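Local coordinates for putative 2,5-diketo-D-gluconic acid reductase B (Sinorhizobium meliloti, PDB 3UP8), which probably reduces methylglyoxal to hydroxyacetone with NADPH, as a TIM-barrel member of the aldo/keto reductase family, at residues A[227-238]-A[259-268]. Sequence-based numbering, arbitrary orientation.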
# COMPACT_ATOMS: atom_id res chain seq x y z
N HIS A 227 -12.86 13.97 -18.38
CA HIS A 227 -13.68 12.94 -17.71
C HIS A 227 -14.55 13.50 -16.59
O HIS A 227 -15.27 12.75 -15.92
CB HIS A 227 -12.79 11.83 -17.13
CG HIS A 227 -12.04 11.06 -18.17
ND1 HIS A 227 -12.63 10.08 -18.94
CD2 HIS A 227 -10.74 11.09 -18.54
CE1 HIS A 227 -11.73 9.56 -19.76
NE2 HIS A 227 -10.58 10.16 -19.54
N GLY A 228 -14.48 14.80 -16.36
CA GLY A 228 -15.16 15.43 -15.23
C GLY A 228 -14.49 15.08 -13.91
O GLY A 228 -15.13 15.12 -12.86
N LYS A 229 -13.20 14.77 -13.97
CA LYS A 229 -12.44 14.31 -12.80
C LYS A 229 -11.27 15.26 -12.48
O LYS A 229 -10.83 16.02 -13.33
CB LYS A 229 -11.93 12.88 -13.04
CG LYS A 229 -13.03 11.79 -13.17
CD LYS A 229 -13.88 11.68 -11.89
CE LYS A 229 -14.87 10.52 -11.92
NZ LYS A 229 -15.49 10.33 -10.57
N THR A 230 -10.79 15.23 -11.23
CA THR A 230 -9.63 16.05 -10.84
C THR A 230 -8.34 15.40 -11.30
O THR A 230 -8.31 14.21 -11.63
CB THR A 230 -9.56 16.27 -9.31
OG1 THR A 230 -9.48 15.01 -8.63
CG2 THR A 230 -10.75 17.07 -8.80
N ALA A 231 -7.26 16.18 -11.34
CA ALA A 231 -5.92 15.65 -11.60
C ALA A 231 -5.57 14.49 -10.64
O ALA A 231 -4.93 13.52 -11.04
CB ALA A 231 -4.87 16.77 -11.49
N ALA A 232 -6.00 14.61 -9.39
CA ALA A 232 -5.76 13.61 -8.36
C ALA A 232 -6.41 12.28 -8.70
O ALA A 232 -5.78 11.22 -8.59
CB ALA A 232 -6.26 14.12 -7.03
N GLN A 233 -7.67 12.34 -9.13
CA GLN A 233 -8.41 11.14 -9.54
C GLN A 233 -7.79 10.51 -10.77
O GLN A 233 -7.78 9.29 -10.91
CB GLN A 233 -9.89 11.45 -9.79
CG GLN A 233 -10.67 11.79 -8.53
CD GLN A 233 -12.04 12.42 -8.84
OE1 GLN A 233 -12.16 13.27 -9.72
NE2 GLN A 233 -13.06 12.00 -8.09
N VAL A 234 -7.27 11.35 -11.67
CA VAL A 234 -6.56 10.84 -12.84
C VAL A 234 -5.32 10.02 -12.45
O VAL A 234 -5.06 8.95 -13.02
CB VAL A 234 -6.17 11.98 -13.80
CG1 VAL A 234 -5.28 11.48 -14.93
CG2 VAL A 234 -7.44 12.62 -14.38
N ALA A 235 -4.55 10.51 -11.47
CA ALA A 235 -3.34 9.80 -11.04
C ALA A 235 -3.71 8.48 -10.35
O ALA A 235 -3.10 7.45 -10.63
CB ALA A 235 -2.50 10.68 -10.14
N LEU A 236 -4.68 8.54 -9.45
CA LEU A 236 -5.22 7.34 -8.79
C LEU A 236 -5.76 6.33 -9.78
O LEU A 236 -5.52 5.13 -9.66
CB LEU A 236 -6.33 7.72 -7.81
CG LEU A 236 -5.95 8.49 -6.54
CD1 LEU A 236 -7.19 9.07 -5.88
CD2 LEU A 236 -5.16 7.62 -5.56
N ARG A 237 -6.51 6.81 -10.78
CA ARG A 237 -7.03 5.92 -11.80
C ARG A 237 -5.91 5.30 -12.62
O ARG A 237 -5.97 4.12 -12.94
CB ARG A 237 -8.05 6.65 -12.70
CG ARG A 237 -8.64 5.79 -13.81
CD ARG A 237 -9.60 4.72 -13.27
NE ARG A 237 -9.65 3.54 -14.12
CZ ARG A 237 -10.43 2.48 -13.90
NH1 ARG A 237 -11.26 2.46 -12.86
NH2 ARG A 237 -10.39 1.44 -14.74
N TRP A 238 -4.88 6.07 -12.95
CA TRP A 238 -3.77 5.57 -13.76
C TRP A 238 -3.08 4.40 -13.05
O TRP A 238 -2.64 3.43 -13.69
CB TRP A 238 -2.76 6.68 -14.04
CG TRP A 238 -1.49 6.20 -14.69
CD1 TRP A 238 -1.34 5.82 -16.00
CD2 TRP A 238 -0.19 6.07 -14.09
NE1 TRP A 238 -0.04 5.44 -16.24
CE2 TRP A 238 0.69 5.59 -15.08
CE3 TRP A 238 0.31 6.31 -12.80
CZ2 TRP A 238 2.06 5.36 -14.84
CZ3 TRP A 238 1.68 6.07 -12.55
CH2 TRP A 238 2.53 5.60 -13.57
N GLU A 259 -13.78 12.18 -3.07
CA GLU A 259 -13.16 12.37 -4.38
C GLU A 259 -12.25 11.19 -4.74
O GLU A 259 -12.36 10.62 -5.84
CB GLU A 259 -12.39 13.70 -4.38
CG GLU A 259 -11.68 14.06 -5.69
CD GLU A 259 -10.65 15.17 -5.51
OE1 GLU A 259 -10.95 16.15 -4.79
OE2 GLU A 259 -9.54 15.07 -6.10
N ASN A 260 -11.37 10.82 -3.81
CA ASN A 260 -10.44 9.70 -4.01
C ASN A 260 -11.14 8.36 -4.23
O ASN A 260 -10.67 7.51 -4.99
CB ASN A 260 -9.46 9.61 -2.83
CG ASN A 260 -8.40 10.71 -2.85
OD1 ASN A 260 -8.58 11.75 -3.48
ND2 ASN A 260 -7.29 10.46 -2.17
N PHE A 261 -12.29 8.19 -3.57
CA PHE A 261 -13.08 6.96 -3.66
C PHE A 261 -13.76 6.79 -5.02
O PHE A 261 -13.98 5.66 -5.48
CB PHE A 261 -14.12 6.96 -2.54
CG PHE A 261 -14.79 5.64 -2.32
CD1 PHE A 261 -14.12 4.61 -1.68
CD2 PHE A 261 -16.11 5.44 -2.73
CE1 PHE A 261 -14.75 3.38 -1.45
CE2 PHE A 261 -16.74 4.22 -2.51
CZ PHE A 261 -16.05 3.19 -1.87
N ALA A 262 -14.08 7.92 -5.65
CA ALA A 262 -14.80 7.93 -6.93
C ALA A 262 -13.87 7.77 -8.14
O ALA A 262 -13.84 8.64 -9.03
CB ALA A 262 -15.63 9.20 -7.05
N ILE A 263 -13.13 6.67 -8.18
CA ILE A 263 -12.17 6.44 -9.27
C ILE A 263 -12.49 5.19 -10.06
O ILE A 263 -11.72 4.77 -10.93
CB ILE A 263 -10.70 6.38 -8.76
CG1 ILE A 263 -10.51 5.22 -7.76
CG2 ILE A 263 -10.29 7.72 -8.15
CD1 ILE A 263 -9.05 4.96 -7.30
N PHE A 264 -13.63 4.57 -9.77
CA PHE A 264 -14.05 3.40 -10.53
C PHE A 264 -15.21 3.75 -11.46
O PHE A 264 -15.75 2.88 -12.14
CB PHE A 264 -14.35 2.21 -9.59
CG PHE A 264 -13.18 1.84 -8.71
CD1 PHE A 264 -12.12 1.09 -9.22
CD2 PHE A 264 -13.12 2.27 -7.39
CE1 PHE A 264 -11.02 0.77 -8.42
CE2 PHE A 264 -12.02 1.95 -6.58
CZ PHE A 264 -10.97 1.20 -7.10
N ASP A 265 -15.55 5.04 -11.47
CA ASP A 265 -16.54 5.65 -12.37
C ASP A 265 -16.13 5.64 -13.83
O ASP A 265 -16.96 5.52 -14.73
CB ASP A 265 -16.71 7.13 -12.02
CG ASP A 265 -17.57 7.37 -10.82
OD1 ASP A 265 -17.82 6.42 -10.04
OD2 ASP A 265 -18.00 8.54 -10.65
N PHE A 266 -14.83 5.82 -14.07
CA PHE A 266 -14.34 6.11 -15.41
C PHE A 266 -13.13 5.27 -15.73
O PHE A 266 -12.64 4.53 -14.87
CB PHE A 266 -14.01 7.60 -15.55
CG PHE A 266 -12.79 8.06 -14.76
CD1 PHE A 266 -11.66 8.52 -15.42
CD2 PHE A 266 -12.79 8.04 -13.36
CE1 PHE A 266 -10.53 8.95 -14.71
CE2 PHE A 266 -11.67 8.46 -12.64
CZ PHE A 266 -10.55 8.92 -13.31
N ALA A 267 -12.68 5.35 -16.97
CA ALA A 267 -11.45 4.70 -17.40
C ALA A 267 -10.64 5.67 -18.26
O ALA A 267 -11.21 6.55 -18.92
CB ALA A 267 -11.76 3.43 -18.17
N LEU A 268 -9.32 5.53 -18.23
CA LEU A 268 -8.45 6.31 -19.10
C LEU A 268 -8.24 5.56 -20.40
O LEU A 268 -8.13 4.33 -20.41
CB LEU A 268 -7.09 6.59 -18.45
CG LEU A 268 -7.03 7.35 -17.11
CD1 LEU A 268 -5.59 7.47 -16.63
CD2 LEU A 268 -7.68 8.71 -17.22
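With CG set between its backbone N and carbonyl carbon (chi1 70°), Phe266 turns its ring inward to meet Lys229 on one face and Arg237 on the other. Lys229, bent at chi2 (-61°), lays CG 3.7 Å from the centroid of the Phe266 ring, almost on the ring normal. Arg237 CG makes a looser CH-pi contact with the opposite face, and the ring edge points at Gln233 O. A long aliphatic chain with a charged end suits both flanking places: the methylenes cover the ring while the nitrogens reach polar groups beyond. Lys229 NZ gives a hydrogen bond to Ala262 O (2.8 Å) and a salt bridge to Asp265 OD2 (3.1 Å). Arg237 NH1 sends a nearly straight bond to a lone pair of Ile263 O (3.0 Å, 171°), in the guanidinium plane, while its NE is held by Gln241.

The Gln233 amide offers both acceptor and donor: its OE1 accepts from Thr230 N, completing a capping box with the bond from Gln233 N to Thr230 OG1, and its NE2 donates to Glu259 O (2.7 Å). Ala262 N reaches that oxygen from the opposite face of the carbonyl plane. Thr230 OG1, a hydroxyl able to accept and donate at once, also gives a bond to Glu259 OE2 (2.5 Å). Deeper, Leu236 CB packs on Ile263 CD1 (3.9 Å).

The capped first turns of helix 231-240 thus pack against the end of helix 254-261 and the loop after it, outer helices that in the chain precede and follow strand 245-249, the eighth of the (beta/alpha)8 TIM barrel.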